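Local coordinates for protein aldehyde dehydrogenase (Burkholderia vietnamiensis, PDB 5KF0) that probably oxidises aldehydes to carboxylic acids with a nicotinamide cofactor, as other aldehyde dehydrogenases do, and is seen here with NADPH bound, at residues R298-A303 / D402-R407; A262-D267 / D279-G284. One frame throughout, in Å; residues are numbered along the deposited sequence.

Contact 1 of 2, residues R298-A303 / D402-R407; sequences RILVHA and DDALAR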
# COMPACT_ATOMS: atom_id res chain seq x y z
N ARG A 298 -3.02 31.96 -18.12
CA ARG A 298 -2.89 33.10 -17.22
C ARG A 298 -1.54 33.03 -16.55
O ARG A 298 -1.14 31.96 -16.07
CB ARG A 298 -4.01 33.11 -16.17
CG ARG A 298 -5.41 33.16 -16.76
CD ARG A 298 -6.48 33.15 -15.66
NE ARG A 298 -6.61 31.84 -15.03
CZ ARG A 298 -6.89 31.64 -13.75
NH1 ARG A 298 -7.05 32.68 -12.92
NH2 ARG A 298 -6.98 30.39 -13.28
N ILE A 299 -0.83 34.15 -16.51
CA ILE A 299 0.52 34.21 -15.96
C ILE A 299 0.54 35.31 -14.90
O ILE A 299 0.38 36.49 -15.23
CB ILE A 299 1.57 34.48 -17.04
CG1 ILE A 299 1.53 33.39 -18.12
CG2 ILE A 299 2.95 34.59 -16.42
CD1 ILE A 299 2.36 33.75 -19.36
N LEU A 300 0.74 34.93 -13.64
CA LEU A 300 0.74 35.86 -12.52
C LEU A 300 2.17 36.02 -12.02
O LEU A 300 2.79 35.05 -11.60
CB LEU A 300 -0.17 35.35 -11.39
CG LEU A 300 -1.65 35.21 -11.75
CD1 LEU A 300 -1.97 33.79 -12.28
CD2 LEU A 300 -2.52 35.53 -10.56
N VAL A 301 2.69 37.25 -12.09
CA VAL A 301 4.11 37.51 -11.86
C VAL A 301 4.29 38.51 -10.72
O VAL A 301 3.63 39.56 -10.70
CB VAL A 301 4.78 38.02 -13.14
CG1 VAL A 301 6.24 38.27 -12.90
CG2 VAL A 301 4.56 37.02 -14.28
N HIS A 302 5.20 38.19 -9.79
CA HIS A 302 5.44 39.10 -8.68
C HIS A 302 5.91 40.46 -9.19
O HIS A 302 6.73 40.55 -10.11
CB HIS A 302 6.49 38.54 -7.72
CG HIS A 302 6.56 39.30 -6.43
ND1 HIS A 302 7.46 40.32 -6.21
CD2 HIS A 302 5.82 39.21 -5.30
CE1 HIS A 302 7.28 40.82 -5.00
NE2 HIS A 302 6.29 40.16 -4.42
N ALA A 303 5.39 41.52 -8.58
CA ALA A 303 5.63 42.86 -9.09
C ALA A 303 7.11 43.21 -9.16
O ALA A 303 7.52 43.99 -10.02
CB ALA A 303 4.87 43.88 -8.24
N ASP A 402 -0.63 35.12 -1.34
CA ASP A 402 -1.99 34.64 -1.12
C ASP A 402 -2.97 35.24 -2.13
O ASP A 402 -3.96 34.59 -2.50
CB ASP A 402 -2.45 34.96 0.30
CG ASP A 402 -2.15 33.85 1.29
OD1 ASP A 402 -1.52 32.84 0.90
OD2 ASP A 402 -2.55 33.99 2.47
N ASP A 403 -2.71 36.47 -2.58
CA ASP A 403 -3.54 37.07 -3.62
C ASP A 403 -3.37 36.34 -4.95
O ASP A 403 -4.34 36.14 -5.68
CB ASP A 403 -3.20 38.55 -3.77
CG ASP A 403 -4.04 39.25 -4.82
OD1 ASP A 403 -3.44 39.91 -5.70
OD2 ASP A 403 -5.28 39.18 -4.77
N ALA A 404 -2.13 35.96 -5.28
CA ALA A 404 -1.91 35.15 -6.48
C ALA A 404 -2.69 33.84 -6.40
O ALA A 404 -3.33 33.43 -7.38
CB ALA A 404 -0.42 34.87 -6.66
N LEU A 405 -2.67 33.18 -5.24
CA LEU A 405 -3.40 31.92 -5.10
C LEU A 405 -4.89 32.14 -5.29
O LEU A 405 -5.56 31.37 -6.00
CB LEU A 405 -3.11 31.28 -3.74
CG LEU A 405 -1.66 30.91 -3.43
CD1 LEU A 405 -1.55 30.30 -2.04
CD2 LEU A 405 -1.09 29.97 -4.48
N ALA A 406 -5.43 33.18 -4.66
CA ALA A 406 -6.86 33.48 -4.80
C ALA A 406 -7.22 33.74 -6.25
O ALA A 406 -8.30 33.36 -6.71
CB ALA A 406 -7.23 34.67 -3.92
N ARG A 407 -6.33 34.39 -7.00
CA ARG A 407 -6.66 34.71 -8.38
C ARG A 407 -6.55 33.48 -9.28
O ARG A 407 -7.34 33.33 -10.22
CB ARG A 407 -5.78 35.86 -8.86
CG ARG A 407 -6.26 37.17 -8.23
CD ARG A 407 -5.20 38.26 -8.15
NE ARG A 407 -4.89 38.82 -9.46
CZ ARG A 407 -3.89 39.66 -9.70
NH1 ARG A 407 -3.09 40.04 -8.71
NH2 ARG A 407 -3.68 40.11 -10.92

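Contact 2 of 2, residues A262-D267 / D279-G284; sequences AAAIVD and DRLAFG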
# COMPACT_ATOMS: atom_id res chain seq x y z
N ALA A 262 -5.66 27.33 -17.27
CA ALA A 262 -4.61 27.08 -16.30
C ALA A 262 -3.71 28.29 -16.09
O ALA A 262 -3.39 29.03 -17.03
CB ALA A 262 -3.77 25.88 -16.73
N ALA A 263 -3.28 28.48 -14.84
CA ALA A 263 -2.44 29.60 -14.43
C ALA A 263 -1.05 29.13 -14.00
O ALA A 263 -0.88 28.04 -13.44
CB ALA A 263 -3.07 30.37 -13.26
N ALA A 264 -0.06 30.00 -14.22
CA ALA A 264 1.28 29.83 -13.67
C ALA A 264 1.62 31.05 -12.83
O ALA A 264 1.42 32.19 -13.28
CB ALA A 264 2.32 29.67 -14.78
N ILE A 265 2.15 30.82 -11.63
CA ILE A 265 2.60 31.89 -10.73
C ILE A 265 4.12 31.95 -10.78
O ILE A 265 4.79 30.91 -10.68
CB ILE A 265 2.14 31.63 -9.29
CG1 ILE A 265 0.62 31.74 -9.19
CG2 ILE A 265 2.83 32.62 -8.33
CD1 ILE A 265 0.07 31.26 -7.85
N VAL A 266 4.67 33.16 -10.92
CA VAL A 266 6.11 33.40 -10.85
C VAL A 266 6.38 34.17 -9.56
O VAL A 266 6.01 35.34 -9.44
CB VAL A 266 6.64 34.16 -12.07
CG1 VAL A 266 8.15 34.37 -11.95
CG2 VAL A 266 6.26 33.42 -13.37
N ASP A 267 7.05 33.52 -8.60
CA ASP A 267 7.28 34.09 -7.28
C ASP A 267 8.43 35.09 -7.30
O ASP A 267 9.19 35.20 -8.26
CB ASP A 267 7.57 32.96 -6.28
CG ASP A 267 7.22 33.30 -4.84
OD1 ASP A 267 7.34 32.39 -3.99
OD2 ASP A 267 6.83 34.46 -4.55
N ASP A 279 11.18 30.50 -20.77
CA ASP A 279 11.14 29.41 -21.75
C ASP A 279 9.99 28.45 -21.47
O ASP A 279 9.28 28.04 -22.39
CB ASP A 279 12.48 28.67 -21.76
CG ASP A 279 12.54 27.61 -22.85
OD1 ASP A 279 12.55 27.97 -24.04
OD2 ASP A 279 12.57 26.41 -22.50
N ARG A 280 9.76 28.13 -20.19
CA ARG A 280 8.68 27.20 -19.85
C ARG A 280 7.31 27.85 -20.00
O ARG A 280 6.34 27.18 -20.39
CB ARG A 280 8.89 26.65 -18.44
CG ARG A 280 10.18 25.83 -18.28
CD ARG A 280 10.22 24.73 -19.32
NE ARG A 280 9.27 23.67 -18.98
CZ ARG A 280 8.87 22.71 -19.81
NH1 ARG A 280 9.32 22.68 -21.07
NH2 ARG A 280 8.02 21.78 -19.39
N LEU A 281 7.20 29.15 -19.68
CA LEU A 281 5.94 29.85 -19.91
C LEU A 281 5.58 29.86 -21.39
O LEU A 281 4.42 29.61 -21.76
CB LEU A 281 6.03 31.29 -19.38
CG LEU A 281 6.12 31.46 -17.87
CD1 LEU A 281 6.49 32.91 -17.52
CD2 LEU A 281 4.78 31.08 -17.22
N ALA A 282 6.55 30.14 -22.26
CA ALA A 282 6.29 30.15 -23.69
C ALA A 282 5.92 28.75 -24.18
O ALA A 282 5.00 28.60 -24.99
CB ALA A 282 7.52 30.69 -24.44
N PHE A 283 6.62 27.72 -23.70
CA PHE A 283 6.24 26.36 -24.03
C PHE A 283 4.80 26.08 -23.61
O PHE A 283 3.99 25.60 -24.41
CB PHE A 283 7.18 25.36 -23.36
CG PHE A 283 6.73 23.95 -23.48
CD1 PHE A 283 6.10 23.31 -22.41
CD2 PHE A 283 6.89 23.26 -24.67
CE1 PHE A 283 5.66 22.01 -22.54
CE2 PHE A 283 6.45 21.95 -24.79
CZ PHE A 283 5.84 21.33 -23.72
N GLY A 284 4.47 26.39 -22.35
CA GLY A 284 3.15 26.03 -21.85
C GLY A 284 2.03 26.80 -22.53
O GLY A 284 0.95 26.26 -22.78

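Contact 1 of 2, residues R298-A303 / D402-R407
Leu300 is set against Ala404 where strand 298-302 and the helical segment 402-407, part of helix 401-409, run almost exactly antiparallel (173°), their axes 9.6 Å apart. The helix follows strand 392-398 and leads to the parallel strand 416-420, a beta-alpha-beta crossover that passes over strands 298-302 and 263-266. Leu300 is the apolar middle of the contact. Its CD2 reaches CB of Arg407 at 3.7 Å and lies more loosely over the Ala404 turn, 4.5 Å from that residue's CB. The small Ala404 suits this place, since it lets the helix lie close to the sheet while the branched leucine fills the interface. CD2 also sits over one face of the Arg407 guanidinium, offset toward its rim.

A bend at chi3 turns the head of Arg407 back along its own helix. There NH1 forms a salt bridge to OD1 of Asp403, one turn earlier, at 3.0 Å, on the syn side but 34° out of the carboxylate plane. NH1 also bonds to the carbonyl oxygen of Lys397, and NH2 pairs with Glu396, both on strand 392-398.

Arg298 points its NH1 at the carbonyl oxygen of Arg407, 2.8 Å away. The acceptor lies in the guanidinium plane, but the bond is bent to 145° at the hydrogen and the donor stands out of the carbonyl plane. NE goes to Asn261 O, and NH1 also meets Tyr384 OH.

Two arginines therefore share this interface through different chemistry. Arg407 spends its charge on two carboxylates, which probably steadies its ionised form; the buried Arg298 directs NH1 and NH2 to the carbonyl oxygens of Arg407 and Val408, near the C-terminal end of the helix, where the dipole would be expected to welcome a positive charge.

Contact 2 of 2, residues A262-D267 / D279-G284
Leu281 brings both of its methyl groups to strand 263-266, meeting Ala264 with one and Val266 with the other. This is the strand-to-helix packing of a beta-alpha-beta unit, in which strand 263-266 leads into helix 274-286 and the chain then returns through the parallel strand 298-302, in what is, by family resemblance, the catalytic domain of the aldehyde dehydrogenase fold.

The closer meeting is between CD2 of Leu281 and CB of Ala264, at 3.7 Å. Ala264 and Val266 are two residues apart on an extended strand and so face the helix together, which allows one forked leucine to span both. Each type fits its position: alanine is short where the leucine comes nearest, valine is branched at CB and suits an extended backbone, and leucine is long enough to bridge the 7.8 Å between the CA atoms of Ala264 and Leu281.

Farther out, the same leucine touches Ile299 on strand 298-302 and Leu309 on helix 306-319. Val266 also packs on Leu309, and Pro445 lies against Ala264, so the contact belongs to a larger apolar layer. Ile265 points away from helix 274-286 and packs on helix 401-409. At the edge of the helix Arg280 forms a salt bridge with Asp443 and packs on Arg483 of a second subunit.

Torsions place the fork: CG of Leu281 lies anti to the carbonyl carbon (chi1 -68°), and a chi2 of 169° carries CD1 outward with CD2 beside it. The leucine and Val266 cross at a slant, with CD1 of Leu281 4.2 Å from CG2 of Val266.

The two contacts lie about 12 Å apart, centre to centre, and both segments of contact 2 precede those of contact 1 in the chain. Strands 263-266 and 298-302 are parallel neighbours in the same mixed sheet, joined by backbone bonds that probably include Leu300 N to Ala264 O (2.8 Å) and Leu300 O to Val266 N (2.7 Å). Helix 274-286 covers one face of this sheet and helix 401-409 the opposite face. Together the contacts describe a three-layer alpha/beta/alpha sandwich in the probable catalytic domain, its helices brought in from different parts of the sequence. The side chain of Arg298 is about 13 Å from the bound NADPH, so contact 1 does not itself touch the cofactor.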